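Local coordinates for protein Phl p 3 allergen (Phleum pratense, PDB 3FT1) that is a secreted grass pollen allergen recognised by IgE, of the expansin B family, and may bind cell-wall carbohydrate, at residues Val55-Ser58 with Lys59-Gly63. Residues are numbered along the deposited sequence; the frame is centred on the assembly and turned at random.
Sequences VKSS and KPLVG
Ser57 turns its hydroxyl back over the bend and grips the backbone of Lys59. Lys59 N donates to Ser57 OG at 3.2 Å, and the bond is nearly straight, with an N-H...O angle of 169°. A serine oxygen that accepts from the backbone N-H two residues on defines an ST turn. The first torsion of Ser57 explains the grip: with OG opposite its own backbone N (chi1 -178°), the hydroxyl is brought in front of the Lys59 N-H. CB of the same side chain faces Leu61, with Leu61 CD2 3.6 Å from Ser57 CB. One short side chain thus meets a polar backbone group with its oxygen and a methyl group with its carbon. Leu61 reaches back across the loop with its branched end. CD1 points to the strand end and comes within 4.3 Å of Val55 O, a loose contact. Ser58, at the corner, has OG alongside the start of the Lys59 side chain, 4.0 Å from Lys59 CG. Beyond CG the lysine chain is extended and leads away from the bend on an exposed surface. Ser58 and Lys59 are exposed, while Val55 and Leu61 are buried. The bend follows the end of strand 52-56 and opens the loop to strand 65-71. On strand 16-24, next in the sheet, Leu17 touches both Val55 and Leu61. Just before that strand, Lys15 and Pro14 share backbone hydrogen bonds with Ser57 and Leu61, respectively.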
ATOM      1  N   VAL A  55       1.194   5.329  -6.678  1.00 12.35           N
ATOM      2  CA  VAL A  55       0.503   4.751  -7.824  1.00 14.58           C
ATOM      3  C   VAL A  55      -0.505   5.759  -8.367  1.00 22.72           C
ATOM      4  O   VAL A  55      -1.276   6.364  -7.611  1.00 15.98           O
ATOM      5  CB  VAL A  55      -0.156   3.376  -7.508  1.00 17.55           C
ATOM      6  CG1 VAL A  55      -1.205   3.501  -6.411  1.00 16.94           C
ATOM      7  CG2 VAL A  55      -0.751   2.766  -8.779  1.00 24.36           C
ATOM      8  N   LYS A  56      -0.458   5.964  -9.678  1.00 17.91           N
ATOM      9  CA  LYS A  56      -1.332   6.914 -10.353  1.00 18.39           C
ATOM     10  C   LYS A  56      -2.221   6.145 -11.306  1.00 24.05           C
ATOM     11  O   LYS A  56      -1.854   5.073 -11.776  1.00 21.33           O
ATOM     12  CB  LYS A  56      -0.518   7.890 -11.198  1.00 19.93           C
ATOM     13  CG  LYS A  56       0.219   8.977 -10.459  1.00 32.39           C
ATOM     14  CD  LYS A  56       1.127   9.727 -11.434  1.00 39.60           C
ATOM     15  CE  LYS A  56       1.791  10.937 -10.792  1.00 67.12           C
ATOM     16  NZ  LYS A  56       3.062  11.314 -11.482  1.00 52.53           N
ATOM     17  N   SER A  57      -3.372   6.718 -11.619  1.00 19.24           N
ATOM     18  CA  SER A  57      -4.257   6.149 -12.621  1.00 21.30           C
ATOM     19  C   SER A  57      -4.826   7.270 -13.469  1.00 20.65           C
ATOM     20  O   SER A  57      -4.889   8.416 -13.028  1.00 20.96           O
ATOM     21  CB  SER A  57      -5.395   5.387 -11.962  1.00 19.73           C
ATOM     22  OG  SER A  57      -6.213   4.810 -12.960  1.00 23.75           O
ATOM     23  N   SER A  58      -5.236   6.944 -14.689  1.00 27.58           N
ATOM     24  CA  SER A  58      -5.845   7.941 -15.561  1.00 21.73           C
ATOM     25  C   SER A  58      -7.300   8.161 -15.168  1.00 23.48           C
ATOM     26  O   SER A  58      -7.948   9.101 -15.636  1.00 28.21           O
ATOM     27  CB  SER A  58      -5.757   7.507 -17.024  1.00 24.54           C
ATOM     28  OG  SER A  58      -6.570   6.374 -17.251  1.00 39.72           O
ATOM     29  N   LYS A  59      -7.803   7.286 -14.303  1.00 20.51           N
ATOM     30  CA  LYS A  59      -9.165   7.390 -13.791  1.00 19.86           C
ATOM     31  C   LYS A  59      -9.161   7.304 -12.273  1.00 17.88           C
ATOM     32  O   LYS A  59      -8.198   6.817 -11.680  1.00 18.45           O
ATOM     33  CB  LYS A  59     -10.032   6.279 -14.376  1.00 21.04           C
ATOM     34  CG  LYS A  59     -10.346   6.492 -15.840  1.00 39.48           C
ATOM     35  CD  LYS A  59     -10.713   5.202 -16.528  1.00 41.00           C
ATOM     36  CE  LYS A  59     -10.901   5.432 -18.019  1.00 50.91           C
ATOM     37  NZ  LYS A  59     -10.828   4.159 -18.780  1.00 47.35           N
ATOM     38  N   PRO A  60     -10.234   7.785 -11.632  1.00 15.35           N
ATOM     39  CA  PRO A  60     -10.244   7.698 -10.169  1.00 11.48           C
ATOM     40  C   PRO A  60     -10.056   6.265  -9.692  1.00 21.48           C
ATOM     41  O   PRO A  60     -10.594   5.324 -10.280  1.00 12.06           O
ATOM     42  CB  PRO A  60     -11.630   8.228  -9.799  1.00 17.74           C
ATOM     43  CG  PRO A  60     -11.977   9.154 -10.926  1.00 20.27           C
ATOM     44  CD  PRO A  60     -11.403   8.512 -12.154  1.00 19.00           C
ATOM     45  N   LEU A  61      -9.271   6.109  -8.634  1.00 12.97           N
ATOM     46  CA  LEU A  61      -9.011   4.803  -8.063  1.00 13.94           C
ATOM     47  C   LEU A  61     -10.253   4.306  -7.334  1.00 13.38           C
ATOM     48  O   LEU A  61     -10.997   5.085  -6.724  1.00 14.29           O
ATOM     49  CB  LEU A  61      -7.808   4.882  -7.123  1.00 13.63           C
ATOM     50  CG  LEU A  61      -6.496   5.292  -7.792  1.00 13.60           C
ATOM     51  CD1 LEU A  61      -5.468   5.726  -6.768  1.00 16.82           C
ATOM     52  CD2 LEU A  61      -5.956   4.148  -8.632  1.00 21.36           C
ATOM     53  N   VAL A  62     -10.487   3.007  -7.407  1.00 10.98           N
ATOM     54  CA  VAL A  62     -11.666   2.420  -6.797  1.00 15.66           C
ATOM     55  C   VAL A  62     -11.261   1.566  -5.600  1.00 16.28           C
ATOM     56  O   VAL A  62     -10.561   0.560  -5.750  1.00 12.54           O
ATOM     57  CB  VAL A  62     -12.444   1.575  -7.817  1.00 12.84           C
ATOM     58  CG1 VAL A  62     -13.591   0.853  -7.146  1.00 16.07           C
ATOM     59  CG2 VAL A  62     -12.945   2.456  -8.965  1.00 17.75           C
ATOM     60  N   GLY A  63     -11.698   1.985  -4.414  1.00 16.60           N
ATOM     61  CA  GLY A  63     -11.408   1.278  -3.183  1.00 11.79           C
ATOM     62  C   GLY A  63     -12.607   0.521  -2.656  1.00 20.01           C
ATOM     63  O   GLY A  63     -13.659   0.506  -3.295  1.00 15.48           O
TER